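Local coordinates for protein D-glycero-D-manno-heptose 1-phosphate kinase (Bacteroides thetaiotaomicron, PDB 3K85) that probably uses ATP to phosphorylate the sugar D-glycero-D-manno-heptose 1-phosphate, as a member of the GHMP kinase family, at residues A[86-89]-A[93-96]; A[122-127]-A[142-147]; A[70-75]-A[80-85]; A[54-57]-A[62-65]. All blocks are in the same frame, centred on the assembly; numbering follows the deposited sequence.

Contact 1 of 4, residues A[86-89]-A[93-96]; sequences NRII and RLEP
Ile89 and Leu94 meet where helix 79-91 ends and the chain turns back. The bond that closes the turn runs from Leu94 N to Ile89 O, 3.0 Å long. The donor lies in the carbonyl plane, on a lone pair, and the N-H...O angle is 154°. This is the closing bond of a Schellman motif. Arg93 is its C-prime residue and has positive phi (47°), and its N is bonded to Arg90 O.

The turn also brings apolar side chains together. Ile88 and Leu94 lie side by side and point the same way. Ile88 CG2 touches Leu94 CD1 at 4.1 Å, and the same methyl of Leu94 rests against Ile88 O at 3.8 Å. Ile89 uses both of its branches. Its CG2, anti to the backbone N, sits 3.4 Å from Leu94 O. Its CD1 comes within 4.3 Å of Leu94 CB and also reaches Glu95 O.

Arg93 points away from the helix at its CB. Around this helix end, Ile88 and Leu94 both pack on Leu131 of helix 115-131. Ile89 touches Gln71 in the loop before the helix, and the chain beyond Pro96 runs on to strand 99-105.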
loop_
_atom_site.group_PDB
_atom_site.type_symbol
_atom_site.label_atom_id
_atom_site.label_comp_id
_atom_site.label_asym_id
_atom_site.label_seq_id
_atom_site.Cartn_x
_atom_site.Cartn_y
_atom_site.Cartn_z
ATOM N N ASN A 86 -19.494 -17.317 21.651
ATOM C CA ASN A 86 -20.905 -17.532 21.326
ATOM C C ASN A 86 -21.168 -17.369 19.826
ATOM O O ASN A 86 -21.769 -18.248 19.179
ATOM C CB ASN A 86 -21.799 -16.572 22.127
ATOM C CG ASN A 86 -21.833 -16.905 23.618
ATOM O OD1 ASN A 86 -21.646 -18.057 24.015
ATOM N ND2 ASN A 86 -22.088 -15.900 24.442
ATOM N N ARG A 87 -20.699 -16.242 19.290
ATOM C CA ARG A 87 -20.849 -15.907 17.882
ATOM C C ARG A 87 -20.317 -17.013 16.979
ATOM O O ARG A 87 -20.956 -17.354 15.984
ATOM C CB ARG A 87 -20.108 -14.603 17.580
ATOM C CG ARG A 87 -20.566 -13.885 16.318
ATOM C CD ARG A 87 -21.917 -13.208 16.532
ATOM N NE ARG A 87 -22.138 -12.140 15.560
ATOM C CZ ARG A 87 -22.315 -12.357 14.267
ATOM N NH1 ARG A 87 -22.308 -13.604 13.809
ATOM N NH2 ARG A 87 -22.468 -11.336 13.431
ATOM N N ILE A 88 -19.151 -17.570 17.321
ATOM C CA ILE A 88 -18.545 -18.639 16.521
ATOM C C ILE A 88 -19.344 -19.932 16.643
ATOM O O ILE A 88 -19.476 -20.690 15.672
ATOM C CB ILE A 88 -17.043 -18.932 16.931
ATOM C CG1 ILE A 88 -16.146 -17.726 16.624
ATOM C CG2 ILE A 88 -16.507 -20.125 16.147
ATOM C CD1 ILE A 88 -16.174 -17.299 15.168
ATOM N N ILE A 89 -19.866 -20.203 17.837
ATOM C CA ILE A 89 -20.666 -21.420 18.020
ATOM C C ILE A 89 -21.929 -21.323 17.169
ATOM O O ILE A 89 -22.331 -22.304 16.544
ATOM C CB ILE A 89 -21.080 -21.642 19.502
ATOM C CG1 ILE A 89 -19.839 -21.901 20.363
ATOM C CG2 ILE A 89 -22.036 -22.838 19.603
ATOM C CD1 ILE A 89 -19.110 -23.189 20.021
ATOM N N ARG A 93 -22.623 -23.258 13.743
ATOM C CA ARG A 93 -23.475 -24.317 14.292
ATOM C C ARG A 93 -22.636 -25.452 14.858
ATOM O O ARG A 93 -22.838 -26.614 14.515
ATOM C CB ARG A 93 -24.378 -24.875 13.194
ATOM C CG ARG A 93 -25.158 -23.841 12.396
ATOM C CD ARG A 93 -25.859 -24.526 11.218
ATOM N NE ARG A 93 -26.374 -25.846 11.604
ATOM C CZ ARG A 93 -27.097 -26.648 10.824
ATOM N NH1 ARG A 93 -27.410 -26.276 9.587
ATOM N NH2 ARG A 93 -27.498 -27.834 11.279
ATOM N N LEU A 94 -21.705 -25.120 15.740
ATOM C CA LEU A 94 -20.811 -26.124 16.311
ATOM C C LEU A 94 -21.261 -26.693 17.652
ATOM O O LEU A 94 -21.988 -26.038 18.401
ATOM C CB LEU A 94 -19.414 -25.519 16.464
ATOM C CG LEU A 94 -18.899 -24.776 15.228
ATOM C CD1 LEU A 94 -17.615 -24.031 15.569
ATOM C CD2 LEU A 94 -18.678 -25.778 14.094
ATOM N N GLU A 95 -20.809 -27.913 17.946
ATOM C CA GLU A 95 -21.124 -28.585 19.203
ATOM C C GLU A 95 -20.339 -27.907 20.318
ATOM O O GLU A 95 -19.303 -27.284 20.068
ATOM C CB GLU A 95 -20.722 -30.056 19.140
ATOM C CG GLU A 95 -21.446 -30.852 18.074
ATOM C CD GLU A 95 -20.976 -32.299 18.003
ATOM O OE1 GLU A 95 -21.168 -33.046 18.991
ATOM O OE2 GLU A 95 -20.410 -32.688 16.956
ATOM N N PRO A 96 -20.819 -28.017 21.567
ATOM C CA PRO A 96 -20.126 -27.396 22.703
ATOM C C PRO A 96 -18.619 -27.680 22.679
ATOM O O PRO A 96 -18.188 -28.767 22.277
ATOM C CB PRO A 96 -20.819 -28.027 23.908
ATOM C CG PRO A 96 -22.218 -28.186 23.416
ATOM C CD PRO A 96 -22.017 -28.744 22.021
#

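Contact 2 of 4, residues A[122-127]-A[142-147]; sequences CILKAF and RLAYEI
Leu124 is the bump of this contact. It projects from helix 115-131 into a shallow hollow on helix 137-151 formed by Leu143, Ala144 and Ile147. These three are spaced as i, i+1 and i+4, so they form one patch of the helix surface. The segment axes come no closer than 10.7 Å, and their directions differ by 122°. Leu124 reaches across from one side, and Leu143 and Ile147 reach back to meet it.

Its two methyls divide the work. CD1 lies over the small residue, 3.9 Å from Ala144 CB and equally near Ala144 CA. The short side chain of Ala144 lets CD1 approach the backbone of the opposing helix. The far wall is Ile147, whose CD1 is 4.3 Å from Leu124 CD1. The other branch, CD2, meets Leu143 CD2 at 3.7 Å, where the two leucines cross obliquely. Leu143 holds CG anti to its backbone N (chi1 178°), which carries its branched end toward Leu124. All four residues are buried, and the contact is wholly apolar.

Other faces of the two helices look elsewhere. Cys122 and Ala126 pack on strand 39-47, which puts helix 115-131 against the sheet. Ile123 and Phe127 touch Val84 of helix 79-91, while Leu143 and Ile147 pack on Arg87 of that same helix.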
loop_
_atom_site.group_PDB
_atom_site.type_symbol
_atom_site.label_atom_id
_atom_site.label_comp_id
_atom_site.label_asym_id
_atom_site.label_seq_id
_atom_site.Cartn_x
_atom_site.Cartn_y
_atom_site.Cartn_z
ATOM N N CYS A 122 -8.003 -10.403 18.001
ATOM C CA CYS A 122 -7.050 -11.401 18.460
ATOM C C CYS A 122 -7.763 -12.696 18.839
ATOM O O CYS A 122 -7.384 -13.778 18.403
ATOM C CB CYS A 122 -6.264 -10.863 19.668
ATOM S SG CYS A 122 -5.041 -12.025 20.281
ATOM N N ILE A 123 -8.806 -12.586 19.656
ATOM C CA ILE A 123 -9.547 -13.776 20.062
ATOM C C ILE A 123 -10.111 -14.480 18.834
ATOM O O ILE A 123 -10.026 -15.709 18.720
ATOM C CB ILE A 123 -10.690 -13.421 21.033
ATOM C CG1 ILE A 123 -10.108 -12.808 22.310
ATOM C CG2 ILE A 123 -11.494 -14.661 21.361
ATOM C CD1 ILE A 123 -11.161 -12.289 23.260
ATOM N N LEU A 124 -10.682 -13.706 17.914
ATOM C CA LEU A 124 -11.233 -14.274 16.681
ATOM C C LEU A 124 -10.154 -15.045 15.932
ATOM O O LEU A 124 -10.368 -16.169 15.462
ATOM C CB LEU A 124 -11.785 -13.162 15.787
ATOM C CG LEU A 124 -13.291 -12.944 15.935
ATOM C CD1 LEU A 124 -13.720 -11.670 15.233
ATOM C CD2 LEU A 124 -14.017 -14.152 15.359
ATOM N N LYS A 125 -8.980 -14.432 15.827
ATOM C CA LYS A 125 -7.873 -15.066 15.143
ATOM C C LYS A 125 -7.513 -16.397 15.786
ATOM O O LYS A 125 -7.212 -17.370 15.082
ATOM C CB LYS A 125 -6.661 -14.136 15.110
ATOM C CG LYS A 125 -6.408 -13.514 13.743
ATOM C CD LYS A 125 -6.186 -14.613 12.699
ATOM C CE LYS A 125 -5.712 -14.050 11.374
ATOM N NZ LYS A 125 -6.593 -12.941 10.925
ATOM N N ALA A 126 -7.549 -16.466 17.116
ATOM C CA ALA A 126 -7.219 -17.727 17.770
ATOM C C ALA A 126 -8.257 -18.763 17.360
ATOM O O ALA A 126 -7.900 -19.875 16.988
ATOM C CB ALA A 126 -7.202 -17.565 19.281
ATOM N N PHE A 127 -9.538 -18.393 17.410
ATOM C CA PHE A 127 -10.598 -19.323 17.012
ATOM C C PHE A 127 -10.467 -19.727 15.542
ATOM O O PHE A 127 -10.586 -20.915 15.210
ATOM C CB PHE A 127 -11.992 -18.724 17.280
ATOM C CG PHE A 127 -12.465 -18.903 18.704
ATOM C CD1 PHE A 127 -12.908 -20.145 19.156
ATOM C CD2 PHE A 127 -12.434 -17.840 19.606
ATOM C CE1 PHE A 127 -13.314 -20.321 20.484
ATOM C CE2 PHE A 127 -12.832 -18.008 20.928
ATOM C CZ PHE A 127 -13.274 -19.253 21.366
ATOM N N ARG A 142 -15.290 -7.177 10.010
ATOM C CA ARG A 142 -16.739 -7.021 10.043
ATOM C C ARG A 142 -17.363 -7.859 11.166
ATOM O O ARG A 142 -18.226 -7.383 11.907
ATOM C CB ARG A 142 -17.289 -7.403 8.660
ATOM C CG ARG A 142 -18.726 -7.891 8.579
ATOM C CD ARG A 142 -18.889 -8.643 7.250
ATOM N NE ARG A 142 -20.182 -9.304 7.079
ATOM C CZ ARG A 142 -20.492 -10.064 6.029
ATOM N NH1 ARG A 142 -19.597 -10.258 5.063
ATOM N NH2 ARG A 142 -21.694 -10.626 5.936
ATOM N N LEU A 143 -16.923 -9.103 11.303
ATOM C CA LEU A 143 -17.460 -9.949 12.355
ATOM C C LEU A 143 -17.118 -9.379 13.731
ATOM O O LEU A 143 -17.910 -9.485 14.667
ATOM C CB LEU A 143 -16.911 -11.368 12.245
ATOM C CG LEU A 143 -17.385 -12.313 13.352
ATOM C CD1 LEU A 143 -18.919 -12.323 13.432
ATOM C CD2 LEU A 143 -16.862 -13.700 13.068
ATOM N N ALA A 144 -15.938 -8.773 13.840
ATOM C CA ALA A 144 -15.488 -8.196 15.097
ATOM C C ALA A 144 -16.329 -6.980 15.454
ATOM O O ALA A 144 -16.684 -6.780 16.617
ATOM C CB ALA A 144 -14.008 -7.807 15.004
ATOM N N TYR A 145 -16.637 -6.165 14.450
ATOM C CA TYR A 145 -17.443 -4.972 14.653
ATOM C C TYR A 145 -18.836 -5.394 15.089
ATOM O O TYR A 145 -19.452 -4.753 15.939
ATOM C CB TYR A 145 -17.555 -4.174 13.358
ATOM C CG TYR A 145 -18.394 -2.922 13.473
ATOM C CD1 TYR A 145 -17.871 -1.757 14.033
ATOM C CD2 TYR A 145 -19.709 -2.896 13.002
ATOM C CE1 TYR A 145 -18.635 -0.586 14.117
ATOM C CE2 TYR A 145 -20.488 -1.735 13.081
ATOM C CZ TYR A 145 -19.944 -0.581 13.636
ATOM O OH TYR A 145 -20.698 0.578 13.696
ATOM N N GLU A 146 -19.330 -6.478 14.502
ATOM C CA GLU A 146 -20.659 -6.953 14.839
ATOM C C GLU A 146 -20.764 -7.558 16.234
ATOM O O GLU A 146 -21.765 -7.343 16.921
ATOM C CB GLU A 146 -21.151 -7.940 13.779
ATOM C CG GLU A 146 -21.817 -7.227 12.610
ATOM C CD GLU A 146 -22.265 -8.167 11.517
ATOM O OE1 GLU A 146 -22.902 -9.195 11.839
ATOM O OE2 GLU A 146 -21.988 -7.871 10.333
ATOM N N ILE A 147 -19.741 -8.295 16.663
ATOM C CA ILE A 147 -19.768 -8.893 17.991
ATOM C C ILE A 147 -19.710 -7.806 19.050
ATOM O O ILE A 147 -20.491 -7.796 19.998
ATOM C CB ILE A 147 -18.574 -9.821 18.230
ATOM C CG1 ILE A 147 -18.688 -11.070 17.369
ATOM C CG2 ILE A 147 -18.508 -10.213 19.700
ATOM C CD1 ILE A 147 -17.424 -11.920 17.399
#

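Contact 3 of 4, residues A[70-75]-A[80-85]; sequences SQLEID and LIKGVY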
loop_
_atom_site.group_PDB
_atom_site.type_symbol
_atom_site.label_atom_id
_atom_site.label_comp_id
_atom_site.label_asym_id
_atom_site.label_seq_id
_atom_site.Cartn_x
_atom_site.Cartn_y
_atom_site.Cartn_z
ATOM N N SER A 70 -23.021 -24.519 24.842
ATOM C CA SER A 70 -23.065 -24.081 23.451
ATOM C C SER A 70 -23.004 -22.562 23.441
ATOM O O SER A 70 -22.477 -21.948 22.516
ATOM C CB SER A 70 -24.354 -24.538 22.766
ATOM O OG SER A 70 -24.319 -25.917 22.468
ATOM N N GLN A 71 -23.562 -21.959 24.479
ATOM C CA GLN A 71 -23.564 -20.508 24.607
ATOM C C GLN A 71 -23.184 -20.188 26.047
ATOM O O GLN A 71 -23.351 -21.029 26.927
ATOM C CB GLN A 71 -24.956 -19.941 24.312
ATOM C CG GLN A 71 -25.446 -20.110 22.878
ATOM C CD GLN A 71 -24.657 -19.282 21.880
ATOM O OE1 GLN A 71 -23.589 -19.686 21.430
ATOM N NE2 GLN A 71 -25.176 -18.113 21.544
ATOM N N LEU A 72 -22.661 -18.988 26.284
ATOM C CA LEU A 72 -22.284 -18.579 27.631
ATOM C C LEU A 72 -22.946 -17.260 27.974
ATOM O O LEU A 72 -22.871 -16.292 27.223
ATOM C CB LEU A 72 -20.763 -18.439 27.772
ATOM C CG LEU A 72 -19.926 -19.721 27.776
ATOM C CD1 LEU A 72 -18.452 -19.357 27.915
ATOM C CD2 LEU A 72 -20.356 -20.627 28.916
ATOM N N GLU A 73 -23.595 -17.235 29.125
ATOM C CA GLU A 73 -24.297 -16.057 29.600
ATOM C C GLU A 73 -23.376 -14.857 29.808
ATOM O O GLU A 73 -22.346 -14.955 30.463
ATOM C CB GLU A 73 -25.020 -16.405 30.909
ATOM C CG GLU A 73 -24.107 -16.907 32.053
ATOM C CD GLU A 73 -23.250 -18.138 31.699
ATOM O OE1 GLU A 73 -23.814 -19.188 31.305
ATOM O OE2 GLU A 73 -22.004 -18.051 31.829
ATOM N N ILE A 74 -23.749 -13.716 29.251
ATOM C CA ILE A 74 -22.935 -12.531 29.421
ATOM C C ILE A 74 -23.117 -11.981 30.843
ATOM O O ILE A 74 -23.942 -11.098 31.081
ATOM C CB ILE A 74 -23.295 -11.452 28.348
ATOM C CG1 ILE A 74 -22.731 -11.864 26.987
ATOM C CG2 ILE A 74 -22.693 -10.097 28.708
ATOM C CD1 ILE A 74 -23.179 -13.222 26.511
ATOM N N ASP A 75 -22.342 -12.523 31.787
ATOM C CA ASP A 75 -22.396 -12.099 33.188
ATOM C C ASP A 75 -21.920 -10.672 33.352
ATOM O O ASP A 75 -22.457 -9.909 34.148
ATOM C CB ASP A 75 -21.495 -12.970 34.064
ATOM C CG ASP A 75 -21.908 -14.420 34.074
ATOM O OD1 ASP A 75 -23.084 -14.703 34.391
ATOM O OD2 ASP A 75 -21.051 -15.279 33.774
ATOM N N LEU A 80 -15.902 -10.141 26.173
ATOM C CA LEU A 80 -15.233 -10.277 24.884
ATOM C C LEU A 80 -15.025 -11.729 24.475
ATOM O O LEU A 80 -15.356 -12.117 23.354
ATOM C CB LEU A 80 -13.899 -9.546 24.925
ATOM C CG LEU A 80 -13.908 -8.072 24.511
ATOM C CD1 LEU A 80 -15.190 -7.403 24.908
ATOM C CD2 LEU A 80 -12.717 -7.386 25.133
ATOM N N ILE A 81 -14.481 -12.532 25.379
ATOM C CA ILE A 81 -14.251 -13.945 25.100
ATOM C C ILE A 81 -15.582 -14.665 24.893
ATOM O O ILE A 81 -15.749 -15.461 23.961
ATOM C CB ILE A 81 -13.513 -14.618 26.262
ATOM C CG1 ILE A 81 -12.070 -14.116 26.312
ATOM C CG2 ILE A 81 -13.579 -16.133 26.128
ATOM C CD1 ILE A 81 -11.263 -14.736 27.429
ATOM N N LYS A 82 -16.528 -14.389 25.782
ATOM C CA LYS A 82 -17.845 -15.003 25.698
ATOM C C LYS A 82 -18.549 -14.588 24.401
ATOM O O LYS A 82 -19.140 -15.419 23.711
ATOM C CB LYS A 82 -18.659 -14.617 26.936
ATOM C CG LYS A 82 -18.091 -15.232 28.218
ATOM C CD LYS A 82 -18.757 -14.691 29.473
ATOM C CE LYS A 82 -18.183 -15.351 30.718
ATOM N NZ LYS A 82 -18.772 -14.776 31.955
ATOM N N GLY A 83 -18.474 -13.303 24.067
ATOM C CA GLY A 83 -19.087 -12.836 22.832
ATOM C C GLY A 83 -18.538 -13.573 21.606
ATOM O O GLY A 83 -19.295 -14.073 20.766
ATOM N N VAL A 84 -17.215 -13.656 21.505
ATOM C CA VAL A 84 -16.598 -14.330 20.377
ATOM C C VAL A 84 -16.970 -15.796 20.364
ATOM O O VAL A 84 -17.422 -16.320 19.348
ATOM C CB VAL A 84 -15.067 -14.206 20.416
ATOM C CG1 VAL A 84 -14.461 -14.948 19.234
ATOM C CG2 VAL A 84 -14.667 -12.736 20.386
ATOM N N TYR A 85 -16.776 -16.464 21.493
ATOM C CA TYR A 85 -17.108 -17.876 21.583
ATOM C C TYR A 85 -18.566 -18.151 21.187
ATOM O O TYR A 85 -18.849 -19.115 20.471
ATOM C CB TYR A 85 -16.875 -18.388 23.000
ATOM C CG TYR A 85 -17.333 -19.808 23.181
ATOM C CD1 TYR A 85 -16.604 -20.862 22.642
ATOM C CD2 TYR A 85 -18.537 -20.101 23.831
ATOM C CE1 TYR A 85 -17.057 -22.172 22.736
ATOM C CE2 TYR A 85 -19.001 -21.411 23.931
ATOM C CZ TYR A 85 -18.259 -22.438 23.378
ATOM O OH TYR A 85 -18.715 -23.736 23.426
#
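Lys82, Tyr85 and Leu72 carry most of this contact, in which a loop with an inverse gamma turn centred on Ile74 packs on helix 79-91 of a GHMP kinase. Segment 70-75 belongs to the connection between strand 62-67 and helix 79-91, and it folds back along the helix that follows.

Lys82 has the largest buried area. Its chain is fully extended beyond CG and runs along the loop from Leu72 to Asp75. CG passes Leu72 CD1 at 4.2 Å, and CD lies 3.7 Å from Glu73 O. The ammonium group then reaches Asp75, where NZ forms a salt bridge with OD2 at 3.0 Å. It meets that oxygen on the anti side, 23° out of the carboxylate plane. NZ is also hydrogen-bonded to Glu77 O and Tyr66 OH, so three oxygens grip it. Glu73 stands nearby and probably adds to the negative field. A methionine in place of Lys82 would probably leave Asp75 without its charge partner and the Glu77 carbonyl without this donor.

Leu72 points at the helix and wedges between Lys82 and Tyr85, crossing each at about a right angle. Its side chain also touches Ile53 of strand 52-57.

Tyr85 has CG anti to the backbone N (chi1 174°), which swings the ring toward the loop. The hydroxyl is hydrogen-bonded to Met69 O and Lys97 N, and in this way links the loop before the helix to the one after it. CD2 of the ring lies 4.2 Å from Leu72 CD1, and Tyr85 CE2 sits 3.8 Å from Ser70 O.

Contact 4 of 4, residues A[54-57]-A[62-65]; sequences EINA and CCKS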
loop_
_atom_site.group_PDB
_atom_site.type_symbol
_atom_site.label_atom_id
_atom_site.label_comp_id
_atom_site.label_asym_id
_atom_site.label_seq_id
_atom_site.Cartn_x
_atom_site.Cartn_y
_atom_site.Cartn_z
ATOM N N GLU A 54 -12.167 -23.110 30.660
ATOM C CA GLU A 54 -11.442 -22.270 31.595
ATOM C C GLU A 54 -10.986 -20.952 30.989
ATOM O O GLU A 54 -10.324 -20.928 29.954
ATOM C CB GLU A 54 -10.242 -23.053 32.117
ATOM C CG GLU A 54 -10.617 -24.449 32.584
ATOM C CD GLU A 54 -9.418 -25.263 33.027
ATOM O OE1 GLU A 54 -8.701 -24.810 33.950
ATOM O OE2 GLU A 54 -9.195 -26.357 32.455
ATOM N N ILE A 55 -11.336 -19.859 31.656
ATOM C CA ILE A 55 -10.977 -18.519 31.210
ATOM C C ILE A 55 -9.998 -17.794 32.147
ATOM O O ILE A 55 -10.282 -17.584 33.326
ATOM C CB ILE A 55 -12.244 -17.665 31.046
ATOM C CG1 ILE A 55 -13.067 -18.210 29.872
ATOM C CG2 ILE A 55 -11.878 -16.203 30.858
ATOM C CD1 ILE A 55 -14.427 -17.563 29.718
ATOM N N ASN A 56 -8.838 -17.424 31.615
ATOM C CA ASN A 56 -7.841 -16.703 32.393
ATOM C C ASN A 56 -7.492 -15.434 31.611
ATOM O O ASN A 56 -6.509 -15.395 30.875
ATOM C CB ASN A 56 -6.607 -17.583 32.613
ATOM C CG ASN A 56 -5.539 -16.890 33.434
ATOM O OD1 ASN A 56 -5.811 -15.903 34.114
ATOM N ND2 ASN A 56 -4.316 -17.405 33.379
ATOM N N ALA A 57 -8.322 -14.404 31.770
ATOM C CA ALA A 57 -8.152 -13.141 31.070
ATOM C C ALA A 57 -7.636 -11.998 31.940
ATOM O O ALA A 57 -8.401 -11.333 32.634
ATOM C CB ALA A 57 -9.472 -12.741 30.431
ATOM N N CYS A 62 -10.490 -11.530 34.879
ATOM C CA CYS A 62 -11.346 -12.650 35.216
ATOM C C CYS A 62 -10.612 -13.970 35.139
ATOM O O CYS A 62 -9.793 -14.182 34.250
ATOM C CB CYS A 62 -12.543 -12.704 34.268
ATOM S SG CYS A 62 -13.457 -14.276 34.331
ATOM N N CYS A 63 -10.922 -14.863 36.069
ATOM C CA CYS A 63 -10.308 -16.182 36.101
ATOM C C CYS A 63 -11.308 -17.185 36.647
ATOM O O CYS A 63 -11.272 -17.523 37.833
ATOM C CB CYS A 63 -9.061 -16.177 36.979
ATOM S SG CYS A 63 -8.208 -17.753 36.949
ATOM N N LYS A 64 -12.193 -17.659 35.774
ATOM C CA LYS A 64 -13.229 -18.608 36.160
ATOM C C LYS A 64 -13.356 -19.808 35.241
ATOM O O LYS A 64 -13.008 -19.754 34.065
ATOM C CB LYS A 64 -14.584 -17.903 36.230
ATOM C CG LYS A 64 -14.684 -16.884 37.336
ATOM C CD LYS A 64 -16.037 -16.190 37.330
ATOM C CE LYS A 64 -16.227 -15.350 38.587
ATOM N NZ LYS A 64 -15.126 -14.359 38.773
ATOM N N SER A 65 -13.867 -20.895 35.804
ATOM C CA SER A 65 -14.084 -22.126 35.071
ATOM C C SER A 65 -15.601 -22.207 34.892
ATOM O O SER A 65 -16.346 -21.776 35.770
ATOM C CB SER A 65 -13.568 -23.307 35.893
ATOM O OG SER A 65 -13.615 -24.516 35.161
#
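Ile55 and Cys62 share the inner face of a beta hairpin, the antiparallel pair of strands 52-57 and 62-67. The two segments run nearly antiparallel. Ile55 N to Lys64 O is a nearly straight bond of 2.9 Å, while the return bond from Lys64 N to Ile55 O is weak. Nearer the turn, Ala57 and Cys62 form a hydrogen-bonded pair, with a bond in each direction between their backbones.

On the face of Ile55, Ala57 and Cys62, side chains make the buried layer. Ile55 places CG2 anti to the backbone N and CG1 beside it (chi1 -68°). CG2 comes within 4.3 Å of Cys62 SG. Ile55 and Ala57 also pack on Ile81 of helix 79-91. Lys64 starts on this face too, but its far end leads away from the neighbouring strand.

Glu54, Asn56, Cys63 and Ser65 occupy the other face. Glu54 is extended beyond CG, which holds its carboxylate off the sheet; CG is the part that meets Ser65 OG, at 4.0 Å. Asn56 and Cys63 both hold their outer group anti to the backbone N (chi1 -179° and -176°). Asn56 OD1 stands 4.1 Å from Cys63 SG, a loose approach, while Asn56 ND2 is hydrogen-bonded to Tyr58 OH. The other edge of strand 52-57 is bonded to the parallel strand 99-105. Between the hairpin strands, Cys63 CA directs its hydrogen at Ile55 O, 3.1 Å away.

In the fold
Helix 79-91 is the common element. Contacts 1 and 3 both use it, with centres about 10 Å apart, and Asn86 OD1 probably accepts a hydrogen bond from Leu72 N at 2.7 Å. The centre of contact 2 is about 13 Å from each of theirs. Arg87 NH2 forms a salt bridge with Glu146 OE1 at 2.7 Å, joining contacts 1 and 2, and Ile88 CD1 packs 3.8 Å from Leu124 CD2. Contacts 2 and 3 meet where Ile147 CG2 lies 3.9 Å from Gly83 C. Contact 4 meets contact 3 through Ile81, but touches neither contact 1 nor contact 2. The helix therefore lies between the hairpin and the helix pair.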